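PDB 1XKL: salicylic acid-binding protein 2 from Nicotiana tabacum, which hydrolyses methyl salicylate to salicylic acid and methanol, releasing the active defence hormone that switches on systemic acquired resistance in distant tissue. Local coordinates for residues A[36-39]-A[43-46]; A[53-58]-A[87-92]; A[123-128]-A[218-223]; A[137-140]-A[145-148]. All blocks are in the same frame, centred on the assembly; numbering follows the deposited sequence.

Interaction 1 (A[36-39]-A[43-46]); sequences ALDL and GTDL
Asp38 reaches over to Gly43 and Thr44 and fastens one limb of an irregular loop to the other, between strand 33-36 and helix 55-67. From CB the chain turns with CG beside its own backbone N (chi1 -90°), which aims the carboxylate at Gly43 and Thr44. Asp38 CG lies 3.7 Å from Gly43 CA, a close approach made possible by the absence of a side chain there; the positive phi of Gly43 (62°) is also a backbone shape that glycine takes easily. At the tip the two oxygens do different work. OD1 accepts the backbone N-H of Thr44, Thr44 N to Asp38 OD1 being 2.9 Å, and the donor stands well above the carboxylate plane although its N-H is almost straight on the oxygen (168°). Asp38 OD1 also accepts from a water, 2.9 Å away, which lies 3.0 Å from Thr44 OG1, so a threonine hydroxyl suits this place by sharing the solvent link. Asp38 OD2 is hydrogen-bonded to Gly17 N. Farther along, Asp45 CB rests 3.7 Å from Leu39 O, while Asp45 OD1 forms a salt bridge with Arg47 and OD2 accepts a hydrogen bond from Ala41 N. Aspartate is apt at both positions, because short acidic side chains can take up N-H groups that the loop leaves without strand or helix partners, and the charge on Asp38 is probably steadied by these donors and the water.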
loop_
_atom_site.group_PDB
_atom_site.type_symbol
_atom_site.label_atom_id
_atom_site.label_comp_id
_atom_site.label_asym_id
_atom_site.label_seq_id
_atom_site.Cartn_x
_atom_site.Cartn_y
_atom_site.Cartn_z
ATOM N N ALA A 36 28.200 -8.133 -20.932
ATOM C CA ALA A 36 27.739 -6.980 -20.161
ATOM C C ALA A 36 27.115 -7.568 -18.911
ATOM O O ALA A 36 25.896 -7.692 -18.813
ATOM C CB ALA A 36 26.700 -6.188 -20.943
ATOM N N LEU A 37 27.949 -7.933 -17.950
ATOM C CA LEU A 37 27.429 -8.542 -16.742
ATOM C C LEU A 37 26.762 -7.578 -15.776
ATOM O O LEU A 37 26.826 -6.354 -15.919
ATOM C CB LEU A 37 28.537 -9.310 -16.018
ATOM C CG LEU A 37 29.534 -8.491 -15.198
ATOM C CD1 LEU A 37 30.528 -9.435 -14.537
ATOM C CD2 LEU A 37 30.248 -7.504 -16.086
ATOM N N ASP A 38 26.091 -8.164 -14.796
ATOM C CA ASP A 38 25.414 -7.412 -13.759
ATOM C C ASP A 38 26.257 -7.641 -12.518
ATOM O O ASP A 38 26.560 -8.786 -12.189
ATOM C CB ASP A 38 24.019 -7.984 -13.499
ATOM C CG ASP A 38 22.940 -7.359 -14.362
ATOM O OD1 ASP A 38 21.835 -7.943 -14.405
ATOM O OD2 ASP A 38 23.166 -6.294 -14.977
ATOM N N LEU A 39 26.660 -6.576 -11.839
ATOM C CA LEU A 39 27.429 -6.762 -10.618
ATOM C C LEU A 39 26.410 -7.174 -9.557
ATOM O O LEU A 39 25.217 -7.295 -9.853
ATOM C CB LEU A 39 28.146 -5.464 -10.224
ATOM C CG LEU A 39 29.315 -5.080 -11.133
ATOM C CD1 LEU A 39 29.874 -3.724 -10.736
ATOM C CD2 LEU A 39 30.388 -6.139 -11.043
ATOM N N GLY A 43 21.165 -4.459 -11.781
ATOM C CA GLY A 43 20.428 -5.005 -12.909
ATOM C C GLY A 43 19.363 -5.966 -12.422
ATOM O O GLY A 43 18.496 -5.588 -11.634
ATOM N N THR A 44 19.430 -7.213 -12.866
ATOM C CA THR A 44 18.445 -8.204 -12.445
ATOM C C THR A 44 18.953 -9.110 -11.326
ATOM O O THR A 44 18.283 -10.078 -10.954
ATOM C CB THR A 44 17.972 -9.078 -13.645
ATOM O OG1 THR A 44 19.088 -9.761 -14.231
ATOM C CG2 THR A 44 17.296 -8.210 -14.694
ATOM N N ASP A 45 20.138 -8.807 -10.794
ATOM C CA ASP A 45 20.697 -9.600 -9.697
ATOM C C ASP A 45 19.723 -9.495 -8.528
ATOM O O ASP A 45 19.306 -8.398 -8.160
ATOM C CB ASP A 45 22.067 -9.056 -9.267
ATOM C CG ASP A 45 22.810 -10.007 -8.343
ATOM O OD1 ASP A 45 23.379 -11.001 -8.841
ATOM O OD2 ASP A 45 22.811 -9.776 -7.115
ATOM N N LEU A 46 19.375 -10.635 -7.940
ATOM C CA LEU A 46 18.415 -10.682 -6.836
ATOM C C LEU A 46 18.953 -10.275 -5.467
ATOM O O LEU A 46 18.185 -10.163 -4.515
ATOM C CB LEU A 46 17.807 -12.088 -6.751
ATOM C CG LEU A 46 17.049 -12.580 -7.998
ATOM C CD1 LEU A 46 16.831 -14.093 -7.927
ATOM C CD2 LEU A 46 15.722 -11.838 -8.107
HETATM O O HOH W 1 21.755 -10.559 -13.173
#

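Interaction 2 (A[53-58]-A[87-92]); sequences RTLYDY and LGLAME
Two helices of the alpha/beta hydrolase fold, 55-67 and 83-93, meet here as Leu89 comes up against Leu55 and Tyr56 at the first turn of helix 55-67. Helix 83-93 is the one that follows the nucleophile Ser81, and the contact lies near the nucleophile elbow without touching it, the Leu55 side chain about 11 Å from that of Ser81. Leu89 divides its two methyls between the neighbours. Leu89 CD1 presses on Leu55 CD2 at 3.3 Å, tighter than ordinary van der Waals contact. Leu89 CD2 settles against the backbone of Tyr56, 3.6 Å from Tyr56 CA, and 3.9 Å from Tyr56 CD2, meeting the ring obliquely. Leu55 has CG anti to the backbone N (chi1 -178°), which carries it toward helix 83-93, and the branch there lets CD2 meet Leu89 while CD1 lies in the plane of the Tyr58 ring, at its edge. Branched leucines suit the interface because each can fill two directions at once. The start of helix 55-67 is secured by Thr54 at the N-cap, whose OG1 accepts from Asp57 N at 3.2 Å; a beta-hydroxyl is well placed to receive an N-H of the first turn. Leu55 N is taken up in turn by the carboxylate of Asp185. Around the pair, Leu55 also touches Met85 and Asn86 on helix 83-93, and Leu89 reaches Thr59 and Met63 farther along helix 55-67. The two helices lie side by side, the selenomethionine Met91 of one packing on strand 98-104 and Leu62 of the other touched by Leu37, just after strand 33-36.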
loop_
_atom_site.group_PDB
_atom_site.type_symbol
_atom_site.label_atom_id
_atom_site.label_comp_id
_atom_site.label_asym_id
_atom_site.label_seq_id
_atom_site.Cartn_x
_atom_site.Cartn_y
_atom_site.Cartn_z
ATOM N N ARG A 53 28.770 -5.478 1.959
ATOM C CA ARG A 53 29.455 -4.574 2.866
ATOM C C ARG A 53 30.866 -4.218 2.415
ATOM O O ARG A 53 31.495 -3.344 3.000
ATOM C CB ARG A 53 29.450 -5.163 4.271
ATOM C CG ARG A 53 29.641 -6.664 4.307
ATOM C CD ARG A 53 29.147 -7.254 5.625
ATOM N NE ARG A 53 27.796 -7.819 5.539
ATOM C CZ ARG A 53 26.685 -7.120 5.323
ATOM N NH1 ARG A 53 26.735 -5.807 5.159
ATOM N NH2 ARG A 53 25.511 -7.738 5.297
ATOM N N THR A 54 31.353 -4.880 1.366
ATOM C CA THR A 54 32.688 -4.606 0.824
ATOM C C THR A 54 32.652 -4.559 -0.704
ATOM O O THR A 54 31.754 -5.130 -1.337
ATOM C CB THR A 54 33.717 -5.696 1.204
ATOM O OG1 THR A 54 33.415 -6.910 0.502
ATOM C CG2 THR A 54 33.701 -5.954 2.703
ATOM N N LEU A 55 33.642 -3.898 -1.298
ATOM C CA LEU A 55 33.700 -3.814 -2.751
ATOM C C LEU A 55 33.828 -5.221 -3.329
ATOM O O LEU A 55 33.326 -5.505 -4.420
ATOM C CB LEU A 55 34.889 -2.960 -3.206
ATOM C CG LEU A 55 35.003 -2.782 -4.729
ATOM C CD1 LEU A 55 33.792 -2.010 -5.236
ATOM C CD2 LEU A 55 36.283 -2.044 -5.071
ATOM N N TYR A 56 34.484 -6.105 -2.585
ATOM C CA TYR A 56 34.660 -7.478 -3.041
ATOM C C TYR A 56 33.327 -8.212 -3.231
ATOM O O TYR A 56 33.157 -8.932 -4.213
ATOM C CB TYR A 56 35.564 -8.252 -2.072
ATOM C CG TYR A 56 35.959 -9.615 -2.593
ATOM C CD1 TYR A 56 35.108 -10.713 -2.447
ATOM C CD2 TYR A 56 37.152 -9.795 -3.288
ATOM C CE1 TYR A 56 35.432 -11.953 -2.984
ATOM C CE2 TYR A 56 37.488 -11.030 -3.831
ATOM C CZ TYR A 56 36.622 -12.105 -3.677
ATOM O OH TYR A 56 36.938 -13.328 -4.226
ATOM N N ASP A 57 32.389 -8.034 -2.301
ATOM C CA ASP A 57 31.076 -8.686 -2.405
ATOM C C ASP A 57 30.331 -8.154 -3.631
ATOM O O ASP A 57 29.609 -8.886 -4.300
ATOM C CB ASP A 57 30.195 -8.397 -1.181
ATOM C CG ASP A 57 30.781 -8.915 0.122
ATOM O OD1 ASP A 57 31.584 -9.872 0.096
ATOM O OD2 ASP A 57 30.409 -8.368 1.182
ATOM N N TYR A 58 30.493 -6.860 -3.889
ATOM C CA TYR A 58 29.846 -6.192 -5.010
ATOM C C TYR A 58 30.425 -6.636 -6.354
ATOM O O TYR A 58 29.704 -6.725 -7.350
ATOM C CB TYR A 58 29.994 -4.676 -4.831
ATOM C CG TYR A 58 29.444 -3.814 -5.942
ATOM C CD1 TYR A 58 28.171 -4.041 -6.478
ATOM C CD2 TYR A 58 30.185 -2.734 -6.430
ATOM C CE1 TYR A 58 27.654 -3.206 -7.472
ATOM C CE2 TYR A 58 29.681 -1.898 -7.416
ATOM C CZ TYR A 58 28.419 -2.134 -7.935
ATOM O OH TYR A 58 27.926 -1.290 -8.910
ATOM N N LEU A 87 37.019 -2.974 -11.644
ATOM C CA LEU A 87 38.081 -3.400 -12.543
ATOM C C LEU A 87 39.371 -3.666 -11.779
ATOM O O LEU A 87 40.103 -4.602 -12.089
ATOM C CB LEU A 87 38.345 -2.319 -13.585
ATOM C CG LEU A 87 37.937 -2.637 -15.020
ATOM C CD1 LEU A 87 36.442 -2.886 -15.097
ATOM C CD2 LEU A 87 38.352 -1.479 -15.904
ATOM N N GLY A 88 39.640 -2.834 -10.778
ATOM C CA GLY A 88 40.855 -2.977 -9.996
ATOM C C GLY A 88 41.032 -4.326 -9.337
ATOM O O GLY A 88 42.145 -4.849 -9.279
ATOM N N LEU A 89 39.943 -4.891 -8.824
ATOM C CA LEU A 89 40.030 -6.192 -8.175
ATOM C C LEU A 89 40.343 -7.269 -9.202
ATOM O O LEU A 89 41.078 -8.211 -8.915
ATOM C CB LEU A 89 38.729 -6.535 -7.447
ATOM C CG LEU A 89 38.483 -5.933 -6.059
ATOM C CD1 LEU A 89 38.284 -4.428 -6.172
ATOM C CD2 LEU A 89 37.256 -6.584 -5.442
ATOM N N ALA A 90 39.791 -7.132 -10.404
ATOM C CA ALA A 90 40.037 -8.121 -11.450
ATOM C C ALA A 90 41.488 -8.053 -11.911
ATOM O O ALA A 90 42.126 -9.084 -12.134
ATOM C CB ALA A 90 39.091 -7.890 -12.628
HETATM N N MSE A 91 41.997 -6.833 -12.060
HETATM C CA MSE A 91 43.380 -6.603 -12.477
HETATM C C MSE A 91 44.332 -7.100 -11.395
HETATM O O MSE A 91 45.429 -7.570 -11.689
HETATM C CB MSE A 91 43.612 -5.103 -12.708
HETATM C CG MSE A 91 42.747 -4.514 -13.810
HETATM SE SE MSE A 91 42.342 -2.623 -13.638
HETATM C CE MSE A 91 44.087 -1.864 -14.067
ATOM N N GLU A 92 43.913 -6.992 -10.139
ATOM C CA GLU A 92 44.765 -7.436 -9.038
ATOM C C GLU A 92 44.853 -8.956 -8.986
ATOM O O GLU A 92 45.929 -9.513 -8.765
ATOM C CB GLU A 92 44.238 -6.906 -7.702
ATOM C CG GLU A 92 45.100 -7.252 -6.484
ATOM C CD GLU A 92 46.499 -6.653 -6.552
ATOM O OE1 GLU A 92 46.657 -5.582 -7.168
ATOM O OE2 GLU A 92 47.436 -7.244 -5.975
#

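Interaction 3 (A[123-128]-A[218-223]); sequences NERTPA and QRWQID
The guanidinium of Arg125 lies over the indole of Trp220 in a cation-pi contact, the polar interaction that joins two helical parts of the alpha/beta hydrolase fold at the protein surface, the end of helix 117-124 and helix 215-225. Arg125 CZ stands 3.9 Å from the centroid of the five-membered ring and only 18° off its normal, so the charge sits over the face. The two flat groups are not parallel, however: their planes are 48° apart, and the guanidinium leans over the ring with NH1 displaced toward the rim, 3.4 Å from Trp220 CE2. Together the two side chains bridge the 10.6 Å between Arg125 CA and Trp220 CA, the arginine chain bending at chi2 and chi3. Tryptophan offers a broad, electron-rich face and extends from its helix with CG anti to the backbone N (chi1 -178°). Trp220 also touches Gln121 on helix 117-124 and meets the Phe217 ring one turn back, while beside it Gln221 binds Met108 N and Ala106 O. Both Arg125 and Trp220 touch crystal neighbours, which may influence the exact pose. Arg125 NH2 comes within 3.3 Å of Trp220 NE1, but both nitrogens are donors, so no hydrogen bond joins them.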
loop_
_atom_site.group_PDB
_atom_site.type_symbol
_atom_site.label_atom_id
_atom_site.label_comp_id
_atom_site.label_asym_id
_atom_site.label_seq_id
_atom_site.Cartn_x
_atom_site.Cartn_y
_atom_site.Cartn_z
ATOM N N ASN A 123 35.000 13.428 -3.740
ATOM C CA ASN A 123 34.105 14.101 -2.810
ATOM C C ASN A 123 34.635 15.435 -2.314
ATOM O O ASN A 123 33.860 16.355 -2.064
ATOM C CB ASN A 123 33.814 13.196 -1.618
ATOM C CG ASN A 123 33.002 11.980 -2.002
ATOM O OD1 ASN A 123 31.894 12.101 -2.531
ATOM N ND2 ASN A 123 33.545 10.799 -1.738
ATOM N N GLU A 124 35.952 15.537 -2.169
ATOM C CA GLU A 124 36.565 16.772 -1.692
ATOM C C GLU A 124 36.478 17.883 -2.721
ATOM O O GLU A 124 36.566 19.058 -2.372
ATOM C CB GLU A 124 38.019 16.523 -1.300
ATOM C CG GLU A 124 38.158 15.921 0.085
ATOM C CD GLU A 124 39.531 15.352 0.341
ATOM O OE1 GLU A 124 40.532 16.074 0.132
ATOM O OE2 GLU A 124 39.612 14.178 0.761
ATOM N N ARG A 125 36.324 17.530 -3.992
ATOM C CA ARG A 125 36.196 18.577 -4.995
ATOM C C ARG A 125 34.838 18.508 -5.670
ATOM O O ARG A 125 34.690 18.906 -6.822
ATOM C CB ARG A 125 37.324 18.517 -6.034
ATOM C CG ARG A 125 37.614 17.164 -6.603
ATOM C CD ARG A 125 38.983 16.694 -6.151
ATOM N NE ARG A 125 40.044 17.617 -6.524
ATOM C CZ ARG A 125 41.334 17.401 -6.287
ATOM N NH1 ARG A 125 41.703 16.284 -5.677
ATOM N NH2 ARG A 125 42.256 18.300 -6.655
ATOM N N THR A 126 33.854 18.014 -4.922
ATOM C CA THR A 126 32.474 17.873 -5.381
ATOM C C THR A 126 31.526 18.396 -4.302
ATOM O O THR A 126 31.370 17.774 -3.241
ATOM C CB THR A 126 32.141 16.380 -5.680
ATOM O OG1 THR A 126 32.704 16.018 -6.950
ATOM C CG2 THR A 126 30.631 16.143 -5.695
ATOM N N PRO A 127 30.881 19.546 -4.552
ATOM C CA PRO A 127 29.951 20.137 -3.585
ATOM C C PRO A 127 28.744 19.268 -3.256
ATOM O O PRO A 127 28.200 18.578 -4.121
ATOM C CB PRO A 127 29.569 21.467 -4.235
ATOM C CG PRO A 127 29.709 21.187 -5.696
ATOM C CD PRO A 127 30.981 20.380 -5.762
ATOM N N ALA A 128 28.328 19.306 -1.995
ATOM C CA ALA A 128 27.198 18.510 -1.539
ATOM C C ALA A 128 25.904 18.776 -2.305
ATOM O O ALA A 128 24.924 18.048 -2.136
ATOM C CB ALA A 128 26.978 18.738 -0.048
ATOM N N GLN A 218 38.430 13.986 -13.917
ATOM C CA GLN A 218 38.877 12.905 -14.770
ATOM C C GLN A 218 40.335 13.179 -15.154
ATOM O O GLN A 218 41.188 12.294 -15.058
ATOM C CB GLN A 218 37.998 12.816 -16.022
ATOM C CG GLN A 218 36.569 12.337 -15.769
ATOM C CD GLN A 218 35.773 12.225 -17.055
ATOM O OE1 GLN A 218 36.262 11.695 -18.048
ATOM N NE2 GLN A 218 34.545 12.717 -17.041
ATOM N N ARG A 219 40.628 14.408 -15.574
ATOM C CA ARG A 219 42.000 14.762 -15.949
ATOM C C ARG A 219 42.891 14.746 -14.710
ATOM O O ARG A 219 44.091 14.491 -14.803
ATOM C CB ARG A 219 42.040 16.145 -16.608
ATOM C CG ARG A 219 40.915 16.380 -17.606
ATOM C CD ARG A 219 41.396 16.973 -18.923
ATOM N NE ARG A 219 41.945 15.955 -19.826
ATOM C CZ ARG A 219 41.445 15.673 -21.027
ATOM N NH1 ARG A 219 42.009 14.737 -21.777
ATOM N NH2 ARG A 219 40.379 16.327 -21.475
ATOM N N TRP A 220 42.296 15.012 -13.551
ATOM C CA TRP A 220 43.043 15.005 -12.305
ATOM C C TRP A 220 43.577 13.604 -12.036
ATOM O O TRP A 220 44.720 13.435 -11.614
ATOM C CB TRP A 220 42.158 15.435 -11.140
ATOM C CG TRP A 220 42.905 15.487 -9.854
ATOM C CD1 TRP A 220 43.629 16.541 -9.362
ATOM C CD2 TRP A 220 43.085 14.412 -8.924
ATOM N NE1 TRP A 220 44.250 16.184 -8.190
ATOM C CE2 TRP A 220 43.934 14.884 -7.898
ATOM C CE3 TRP A 220 42.614 13.095 -8.861
ATOM C CZ2 TRP A 220 44.322 14.084 -6.820
ATOM C CZ3 TRP A 220 43.000 12.296 -7.789
ATOM C CH2 TRP A 220 43.846 12.794 -6.782
ATOM N N GLN A 221 42.745 12.596 -12.277
ATOM C CA GLN A 221 43.158 11.215 -12.051
ATOM C C GLN A 221 44.224 10.788 -13.036
ATOM O O GLN A 221 45.140 10.048 -12.689
ATOM C CB GLN A 221 41.970 10.267 -12.178
ATOM C CG GLN A 221 40.821 10.570 -11.248
ATOM C CD GLN A 221 39.702 9.575 -11.425
ATOM O OE1 GLN A 221 39.733 8.484 -10.863
ATOM N NE2 GLN A 221 38.717 9.938 -12.228
ATOM N N ILE A 222 44.093 11.232 -14.280
ATOM C CA ILE A 222 45.076 10.881 -15.299
ATOM C C ILE A 222 46.428 11.485 -14.904
ATOM O O ILE A 222 47.454 10.805 -14.927
ATOM C CB ILE A 222 44.639 11.413 -16.676
ATOM C CG1 ILE A 222 43.404 10.632 -17.143
ATOM C CG2 ILE A 222 45.783 11.284 -17.684
ATOM C CD1 ILE A 222 42.885 11.061 -18.487
ATOM N N ASP A 223 46.401 12.756 -14.516
ATOM C CA ASP A 223 47.606 13.479 -14.115
ATOM C C ASP A 223 48.254 12.976 -12.821
ATOM O O ASP A 223 49.479 12.895 -12.733
ATOM C CB ASP A 223 47.292 14.970 -13.972
ATOM C CG ASP A 223 47.015 15.640 -15.306
ATOM O OD1 ASP A 223 46.664 16.841 -15.315
ATOM O OD2 ASP A 223 47.151 14.964 -16.349
#

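Interaction 4 (A[137-140]-A[145-148]); sequences LPYG and PLTS
Leu137 and Ser148 form an antiparallel hydrogen-bonded pair: Ser148 N gives a short, nearly straight bond to Leu137 O (2.7 Å, 173°), and Leu137 N returns one to Ser148 O at 3.1 Å. Pro138 and Thr147 follow as a non-hydrogen-bonded pair, where the pairing asks for no N-H, so proline fits. Beyond it, Tyr139 N donates to Leu146 O at 2.9 Å, from above the carbonyl plane, and Gly140 N adds a weak bond to the same oxygen. A water continues the link, giving a hydrogen to Gly140 O and accepting from Leu146 N. Outside the backbone, Leu146 CB lies over the centre of the Tyr139 ring, 3.8 Å from its centroid, in a CH-pi contact, and Leu146 CD1 touches Tyr139 CE2 at 3.7 Å. The edge of that ring faces Thr147 C and Ser148 N; chi1 of 67° swings it across the opposing strand, and its hydroxyl is held by Leu52 O. Without a side chain, Gly140 passes close to Pro145 C and Leu146 N; Leu146 CB comes 3.6 Å from Gly140 CA. This is a two-stranded beta hairpin, set in the excursion between core strands 98-104 and 202-207 where alpha/beta hydrolases commonly insert their cap.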
loop_
_atom_site.group_PDB
_atom_site.type_symbol
_atom_site.label_atom_id
_atom_site.label_comp_id
_atom_site.label_asym_id
_atom_site.label_seq_id
_atom_site.Cartn_x
_atom_site.Cartn_y
_atom_site.Cartn_z
ATOM N N LEU A 137 21.532 6.632 2.475
ATOM C CA LEU A 137 20.959 6.036 3.682
ATOM C C LEU A 137 21.915 5.051 4.345
ATOM O O LEU A 137 22.644 4.325 3.672
ATOM C CB LEU A 137 19.647 5.323 3.342
ATOM C CG LEU A 137 18.568 6.162 2.642
ATOM C CD1 LEU A 137 17.479 5.247 2.114
ATOM C CD2 LEU A 137 17.998 7.196 3.606
ATOM N N PRO A 138 21.936 5.025 5.687
ATOM C CA PRO A 138 22.818 4.110 6.413
ATOM C C PRO A 138 22.147 2.756 6.561
ATOM O O PRO A 138 20.939 2.684 6.772
ATOM C CB PRO A 138 22.989 4.804 7.756
ATOM C CG PRO A 138 21.627 5.387 7.978
ATOM C CD PRO A 138 21.304 5.986 6.613
ATOM N N TYR A 139 22.914 1.681 6.436
ATOM C CA TYR A 139 22.342 0.358 6.595
ATOM C C TYR A 139 23.298 -0.533 7.367
ATOM O O TYR A 139 23.100 -1.742 7.467
ATOM C CB TYR A 139 21.993 -0.271 5.234
ATOM C CG TYR A 139 23.165 -0.608 4.340
ATOM C CD1 TYR A 139 23.683 0.327 3.442
ATOM C CD2 TYR A 139 23.729 -1.882 4.364
ATOM C CE1 TYR A 139 24.735 -0.008 2.580
ATOM C CE2 TYR A 139 24.773 -2.227 3.518
ATOM C CZ TYR A 139 25.272 -1.289 2.624
ATOM O OH TYR A 139 26.301 -1.653 1.780
ATOM N N GLY A 140 24.334 0.080 7.927
ATOM C CA GLY A 140 25.307 -0.669 8.698
ATOM C C GLY A 140 25.061 -0.517 10.190
ATOM O O GLY A 140 24.558 0.514 10.635
ATOM N N PRO A 145 29.749 0.810 10.277
ATOM C CA PRO A 145 29.090 1.779 9.393
ATOM C C PRO A 145 29.053 1.389 7.917
ATOM O O PRO A 145 30.055 0.943 7.357
ATOM C CB PRO A 145 29.890 3.062 9.635
ATOM C CG PRO A 145 31.255 2.549 9.975
ATOM C CD PRO A 145 30.945 1.401 10.904
ATOM N N LEU A 146 27.882 1.551 7.303
ATOM C CA LEU A 146 27.682 1.251 5.886
ATOM C C LEU A 146 26.657 2.233 5.335
ATOM O O LEU A 146 25.643 2.501 5.977
ATOM C CB LEU A 146 27.189 -0.186 5.695
ATOM C CG LEU A 146 28.173 -1.304 6.056
ATOM C CD1 LEU A 146 27.458 -2.643 5.987
ATOM C CD2 LEU A 146 29.364 -1.283 5.110
ATOM N N THR A 147 26.928 2.773 4.151
ATOM C CA THR A 147 26.039 3.750 3.531
ATOM C C THR A 147 25.646 3.342 2.111
ATOM O O THR A 147 26.485 2.875 1.344
ATOM C CB THR A 147 26.722 5.142 3.475
ATOM O OG1 THR A 147 27.047 5.567 4.803
ATOM C CG2 THR A 147 25.804 6.170 2.829
ATOM N N SER A 148 24.373 3.516 1.768
ATOM C CA SER A 148 23.900 3.179 0.430
ATOM C C SER A 148 23.705 4.466 -0.361
ATOM O O SER A 148 23.415 5.517 0.217
ATOM C CB SER A 148 22.578 2.393 0.495
ATOM O OG SER A 148 21.532 3.170 1.054
HETATM O O HOH W 2 25.886 2.343 9.338
#

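From the N terminus, interaction 1 closes a short loop just after strand 33-36, and its Leu39 CB then touches Tyr58 O of interaction 2 at 3.5 Å. Interaction 2 comes next in series and closes a span of 28 residues, tying helix 55-67 to the helix after the nucleophile. Interaction 3 closes the longest loop, 89 residues from the end of helix 117-124 to helix 215-225, and interaction 4, a local hairpin, is nested inside it. None of the four cross. Though far along the chain, the hairpin packs against the loop just before helix 55-67, Arg53 NH1 lying 3.3 Å from Leu146 CD1, so interactions 1, 2 and 4 form a continuous path.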